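Side-chain contacts in resiniferatoxin-binding, phosphotriesterase-related protein (Rhodobacter sphaeroides 2.4.1, PDB 3K2G), which binds two zinc ions per subunit in a TIM-barrel fold and is probably a hydrolase of phosphoric esters, as in the phosphotriesterase family: residues Arg329-Gly334 and Ala338-Leu343; Ala96-Arg101 and Val322-Leu327. All blocks are in the same frame, centred on the assembly; numbering follows the deposited sequence.

Contact 1 (Arg329-Gly334 and Ala338-Leu343)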
loop_
_atom_site.group_PDB
_atom_site.type_symbol
_atom_site.label_atom_id
_atom_site.label_comp_id
_atom_site.label_asym_id
_atom_site.label_seq_id
_atom_site.Cartn_x
_atom_site.Cartn_y
_atom_site.Cartn_z
ATOM N N ARG B 329 -19.081 -2.145 -15.083
ATOM C CA ARG B 329 -18.232 -1.753 -13.954
ATOM C C ARG B 329 -16.760 -1.857 -14.374
ATOM O O ARG B 329 -15.955 -0.985 -14.057
ATOM C CB ARG B 329 -18.494 -2.663 -12.747
ATOM C CG ARG B 329 -17.706 -2.310 -11.484
ATOM C CD ARG B 329 -17.946 -3.338 -10.377
ATOM N NE ARG B 329 -19.329 -3.331 -9.898
ATOM C CZ ARG B 329 -19.838 -2.419 -9.071
ATOM N NH1 ARG B 329 -19.082 -1.427 -8.614
ATOM N NH2 ARG B 329 -21.112 -2.492 -8.699
ATOM N N LEU B 330 -16.420 -2.932 -15.086
ATOM C CA LEU B 330 -15.057 -3.134 -15.562
ATOM C C LEU B 330 -14.694 -2.013 -16.527
ATOM O O LEU B 330 -13.537 -1.620 -16.626
ATOM C CB LEU B 330 -14.922 -4.478 -16.284
ATOM C CG LEU B 330 -14.878 -5.745 -15.432
ATOM C CD1 LEU B 330 -14.759 -6.963 -16.344
ATOM C CD2 LEU B 330 -13.703 -5.674 -14.476
ATOM N N ARG B 331 -15.691 -1.506 -17.242
ATOM C CA ARG B 331 -15.444 -0.428 -18.179
ATOM C C ARG B 331 -15.157 0.842 -17.374
ATOM O O ARG B 331 -14.229 1.588 -17.693
ATOM C CB ARG B 331 -16.654 -0.234 -19.090
ATOM C CG ARG B 331 -16.337 0.497 -20.379
ATOM C CD ARG B 331 -17.575 0.621 -21.249
ATOM N NE ARG B 331 -17.277 1.239 -22.538
ATOM C CZ ARG B 331 -16.659 0.627 -23.545
ATOM N NH1 ARG B 331 -16.264 -0.636 -23.428
ATOM N NH2 ARG B 331 -16.436 1.283 -24.677
ATOM N N ARG B 332 -15.936 1.076 -16.318
ATOM C CA ARG B 332 -15.730 2.254 -15.475
ATOM C C ARG B 332 -14.321 2.215 -14.886
ATOM O O ARG B 332 -13.730 3.255 -14.598
ATOM C CB ARG B 332 -16.761 2.309 -14.334
ATOM C CG ARG B 332 -18.210 2.529 -14.780
ATOM C CD ARG B 332 -19.101 2.977 -13.614
ATOM N NE ARG B 332 -19.205 1.982 -12.546
ATOM C CZ ARG B 332 -20.015 0.926 -12.577
ATOM N NH1 ARG B 332 -20.803 0.722 -13.624
ATOM N NH2 ARG B 332 -20.040 0.073 -11.559
ATOM N N HIS B 333 -13.788 1.009 -14.710
ATOM C CA HIS B 333 -12.450 0.840 -14.161
ATOM C C HIS B 333 -11.333 0.991 -15.192
ATOM O O HIS B 333 -10.163 1.062 -14.824
ATOM C CB HIS B 333 -12.311 -0.523 -13.473
ATOM C CG HIS B 333 -12.799 -0.541 -12.058
ATOM N ND1 HIS B 333 -14.137 -0.524 -11.730
ATOM C CD2 HIS B 333 -12.125 -0.564 -10.885
ATOM C CE1 HIS B 333 -14.267 -0.539 -10.417
ATOM N NE2 HIS B 333 -13.061 -0.563 -9.880
ATOM N N GLY B 334 -11.677 1.021 -16.474
ATOM C CA GLY B 334 -10.644 1.192 -17.481
ATOM C C GLY B 334 -10.552 0.179 -18.611
ATOM O O GLY B 334 -9.776 0.380 -19.545
ATOM N N ALA B 338 -12.915 -4.492 -26.178
ATOM C CA ALA B 338 -12.084 -5.594 -26.658
ATOM C C ALA B 338 -11.745 -6.505 -25.492
ATOM O O ALA B 338 -11.787 -7.731 -25.607
ATOM C CB ALA B 338 -10.801 -5.055 -27.289
ATOM N N ALA B 339 -11.409 -5.892 -24.364
ATOM C CA ALA B 339 -11.066 -6.639 -23.166
ATOM C C ALA B 339 -12.292 -7.382 -22.637
ATOM O O ALA B 339 -12.186 -8.516 -22.165
ATOM C CB ALA B 339 -10.517 -5.694 -22.105
ATOM N N LEU B 340 -13.459 -6.746 -22.721
ATOM C CA LEU B 340 -14.686 -7.373 -22.242
ATOM C C LEU B 340 -15.035 -8.561 -23.129
ATOM O O LEU B 340 -15.531 -9.582 -22.651
ATOM C CB LEU B 340 -15.839 -6.366 -22.242
ATOM C CG LEU B 340 -15.599 -5.085 -21.440
ATOM C CD1 LEU B 340 -16.840 -4.198 -21.523
ATOM C CD2 LEU B 340 -15.278 -5.426 -19.991
ATOM N N GLU B 341 -14.764 -8.416 -24.423
ATOM C CA GLU B 341 -15.019 -9.469 -25.398
ATOM C C GLU B 341 -14.083 -10.637 -25.085
ATOM O O GLU B 341 -14.482 -11.801 -25.153
ATOM C CB GLU B 341 -14.754 -8.933 -26.810
ATOM C CG GLU B 341 -14.904 -9.943 -27.940
ATOM C CD GLU B 341 -16.318 -10.468 -28.090
ATOM O OE1 GLU B 341 -17.270 -9.666 -28.006
ATOM O OE2 GLU B 341 -16.477 -11.685 -28.307
ATOM N N THR B 342 -12.839 -10.308 -24.736
ATOM C CA THR B 342 -11.832 -11.313 -24.400
ATOM C C THR B 342 -12.245 -12.117 -23.161
ATOM O O THR B 342 -12.098 -13.337 -23.111
ATOM C CB THR B 342 -10.457 -10.644 -24.134
ATOM O OG1 THR B 342 -9.963 -10.072 -25.351
ATOM C CG2 THR B 342 -9.449 -11.661 -23.603
ATOM N N LEU B 343 -12.779 -11.418 -22.170
ATOM C CA LEU B 343 -13.203 -12.050 -20.930
ATOM C C LEU B 343 -14.394 -12.993 -21.071
ATOM O O LEU B 343 -14.383 -14.081 -20.505
ATOM C CB LEU B 343 -13.526 -10.974 -19.882
ATOM C CG LEU B 343 -12.327 -10.138 -19.425
ATOM C CD1 LEU B 343 -12.789 -8.970 -18.578
ATOM C CD2 LEU B 343 -11.377 -11.018 -18.645
#

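Contact 2 (Ala96-Arg101 and Val322-Leu327)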
loop_
_atom_site.group_PDB
_atom_site.type_symbol
_atom_site.label_atom_id
_atom_site.label_comp_id
_atom_site.label_asym_id
_atom_site.label_seq_id
_atom_site.Cartn_x
_atom_site.Cartn_y
_atom_site.Cartn_z
ATOM N N ALA B 96 -29.614 -15.491 -21.737
ATOM C CA ALA B 96 -29.749 -15.574 -23.186
ATOM C C ALA B 96 -30.320 -14.252 -23.698
ATOM O O ALA B 96 -29.950 -13.775 -24.771
ATOM C CB ALA B 96 -30.675 -16.725 -23.558
ATOM N N ALA B 97 -31.209 -13.657 -22.909
ATOM C CA ALA B 97 -31.834 -12.397 -23.284
ATOM C C ALA B 97 -30.824 -11.274 -23.509
ATOM O O ALA B 97 -31.099 -10.338 -24.257
ATOM C CB ALA B 97 -32.850 -11.984 -22.221
ATOM N N VAL B 98 -29.664 -11.358 -22.859
ATOM C CA VAL B 98 -28.633 -10.336 -23.014
ATOM C C VAL B 98 -27.440 -10.817 -23.848
ATOM O O VAL B 98 -26.335 -10.287 -23.723
ATOM C CB VAL B 98 -28.112 -9.829 -21.638
ATOM C CG1 VAL B 98 -29.229 -9.110 -20.888
ATOM C CG2 VAL B 98 -27.577 -10.991 -20.813
ATOM N N GLY B 99 -27.664 -11.821 -24.693
ATOM C CA GLY B 99 -26.596 -12.322 -25.542
ATOM C C GLY B 99 -25.886 -13.591 -25.101
ATOM O O GLY B 99 -24.998 -14.076 -25.803
ATOM N N GLY B 100 -26.260 -14.133 -23.948
ATOM C CA GLY B 100 -25.623 -15.351 -23.479
ATOM C C GLY B 100 -25.852 -16.506 -24.437
ATOM O O GLY B 100 -26.955 -16.684 -24.948
ATOM N N ARG B 101 -24.818 -17.300 -24.683
ATOM C CA ARG B 101 -24.944 -18.426 -25.598
ATOM C C ARG B 101 -24.651 -19.746 -24.905
ATOM O O ARG B 101 -25.286 -20.757 -25.193
ATOM C CB ARG B 101 -23.981 -18.245 -26.771
ATOM C CG ARG B 101 -23.975 -16.825 -27.311
ATOM C CD ARG B 101 -22.810 -16.563 -28.256
ATOM N NE ARG B 101 -22.382 -15.165 -28.207
ATOM C CZ ARG B 101 -21.387 -14.657 -28.928
ATOM N NH1 ARG B 101 -20.707 -15.431 -29.766
ATOM N NH2 ARG B 101 -21.060 -13.377 -28.803
ATOM N N VAL B 322 -23.390 -10.602 -14.429
ATOM C CA VAL B 322 -22.045 -10.343 -14.924
ATOM C C VAL B 322 -22.099 -9.537 -16.216
ATOM O O VAL B 322 -21.426 -8.513 -16.350
ATOM C CB VAL B 322 -21.279 -11.660 -15.165
ATOM C CG1 VAL B 322 -20.032 -11.407 -16.011
ATOM C CG2 VAL B 322 -20.873 -12.261 -13.827
ATOM N N THR B 323 -22.931 -9.993 -17.147
ATOM C CA THR B 323 -23.084 -9.345 -18.448
ATOM C C THR B 323 -23.710 -7.960 -18.414
ATOM O O THR B 323 -23.233 -7.038 -19.073
ATOM C CB THR B 323 -23.956 -10.195 -19.394
ATOM O OG1 THR B 323 -23.389 -11.502 -19.528
ATOM C CG2 THR B 323 -24.031 -9.545 -20.764
ATOM N N LYS B 324 -24.786 -7.820 -17.649
ATOM C CA LYS B 324 -25.505 -6.557 -17.581
ATOM C C LYS B 324 -24.923 -5.518 -16.630
ATOM O O LYS B 324 -24.995 -4.315 -16.892
ATOM C CB LYS B 324 -26.963 -6.831 -17.197
ATOM C CG LYS B 324 -27.910 -5.664 -17.449
ATOM C CD LYS B 324 -29.237 -5.849 -16.718
ATOM C CE LYS B 324 -29.903 -7.172 -17.050
ATOM N NZ LYS B 324 -31.186 -7.301 -16.305
ATOM N N HIS B 325 -24.323 -5.967 -15.537
ATOM C CA HIS B 325 -23.812 -5.020 -14.566
ATOM C C HIS B 325 -22.310 -5.013 -14.308
ATOM O O HIS B 325 -21.724 -3.945 -14.161
ATOM C CB HIS B 325 -24.589 -5.205 -13.261
ATOM C CG HIS B 325 -26.063 -4.974 -13.410
ATOM N ND1 HIS B 325 -26.610 -3.718 -13.560
ATOM C CD2 HIS B 325 -27.102 -5.841 -13.465
ATOM C CE1 HIS B 325 -27.919 -3.818 -13.696
ATOM N NE2 HIS B 325 -28.243 -5.097 -13.644
ATOM N N PHE B 326 -21.675 -6.177 -14.269
ATOM C CA PHE B 326 -20.244 -6.187 -14.010
ATOM C C PHE B 326 -19.406 -5.683 -15.188
ATOM O O PHE B 326 -18.458 -4.925 -14.983
ATOM C CB PHE B 326 -19.766 -7.580 -13.577
ATOM C CG PHE B 326 -18.361 -7.587 -13.022
ATOM C CD1 PHE B 326 -18.034 -6.829 -11.898
ATOM C CD2 PHE B 326 -17.360 -8.341 -13.629
ATOM C CE1 PHE B 326 -16.725 -6.822 -11.392
ATOM C CE2 PHE B 326 -16.058 -8.340 -13.136
ATOM C CZ PHE B 326 -15.737 -7.582 -12.017
ATOM N N LEU B 327 -19.742 -6.079 -16.412
ATOM C CA LEU B 327 -18.966 -5.616 -17.563
ATOM C C LEU B 327 -18.911 -4.083 -17.546
ATOM O O LEU B 327 -17.837 -3.495 -17.676
ATOM C CB LEU B 327 -19.559 -6.159 -18.873
ATOM C CG LEU B 327 -19.590 -7.699 -18.969
ATOM C CD1 LEU B 327 -20.007 -8.128 -20.373
ATOM C CD2 LEU B 327 -18.224 -8.290 -18.633
#

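Contact 1 (Arg329-Gly334 and Ala338-Leu343)
L340 packs against L330 where two consecutive helices, 321-332 and 337-352, meet across a short turn. The pair comes late in the chain of this TIM-barrel protein, after strand 299-301. The chain leaves the first helix at G334, whose positive phi and bonds back into the last turn form a Schellman motif. L340 and L330 carry most of the buried surface. Their side chains run past each other in opposite directions. The CD2 methyl of L340 sits 3.8 Å from CB of L330 and 4.0 Å from its CD1, so one methyl rests along the flank of the other leucine. In L330, CG lies anti to the carbonyl carbon (chi1 -75°) and CD1 continues outward to the second helix. There it meets L343 tip to tip, with L330 CD1 3.6 Å from L343 CD1. L330 and L343 also touch L301 of strand 299-301 and L335 of the turn, which places this end of the contact against the barrel wall. R331 lies on the outer side. Its chain is extended from CG to NE and crosses L340 at about a right angle. R331 also touches D337 at the start of the second helix. On the far side of the first helix, H333 ND1 donates to R329 O at 3.0 Å, and H333 N reaches the same oxygen from the other face of its plane. Back at the interface, the other L340 methyl, CD1, lies at the edge of the R331 guanidinium, near its plane and 4.1 Å from NH1.

Contact 2 (Ala96-Arg101 and Val322-Leu327)
V98 faces T323 where the loop after helix 85-97 meets the first turns of helix 321-332. Both are outer elements of the TIM barrel, far apart in sequence. The two side chains lie alongside, pointing opposite ways, and their methyls do the touching. With CG1 anti to the carbonyl carbon (chi1 -65°), V98 CG2 falls between the backbone N and the carbonyl carbon and lies 3.8 Å from T323 CG2. It is also 4.0 Å from T323 CB. The same threonine methyl lies 3.8 Å from the carbonyl oxygen of V98. In T323, CG2 is anti to the backbone N (chi1 -56° for OG1), which turns the methyl toward the valine. K324 adds a looser touch, with its CE 4.4 Å from V98 CG1. Its NZ forms a salt bridge with E68 of the second subunit, which also accepts a hydrogen bond from H325. Next to the valine, G99 takes a positive phi and ends helix 85-97 in a Schellman motif. Across the contact itself the touching groups are mainly methyls and methylenes. The contact is therefore probably held by weak van der Waals packing at the surface, while the lysine's charge is met at the subunit interface.

Following the chain from the N terminus, helix 85-97 and its C-terminal loop come first. Contact 2 closes when the chain reaches helix 321-332, 220 residues later, after a loop that takes in most of the barrel. Contact 1 follows at once and closes a short connection onto helix 337-352, with three residues between the segments. The two are in series, neither nested nor crossed. Both use helix 321-332, its early turns in contact 2 and its end in contact 1. Their centres are about 13 Å apart, and L340 CD2 of contact 1 lies 4.0 Å from L327 O of contact 2. Together they tie the loop after helix 85-97, helix 321-332 and helix 337-352 on one side of the chain, beside the second subunit.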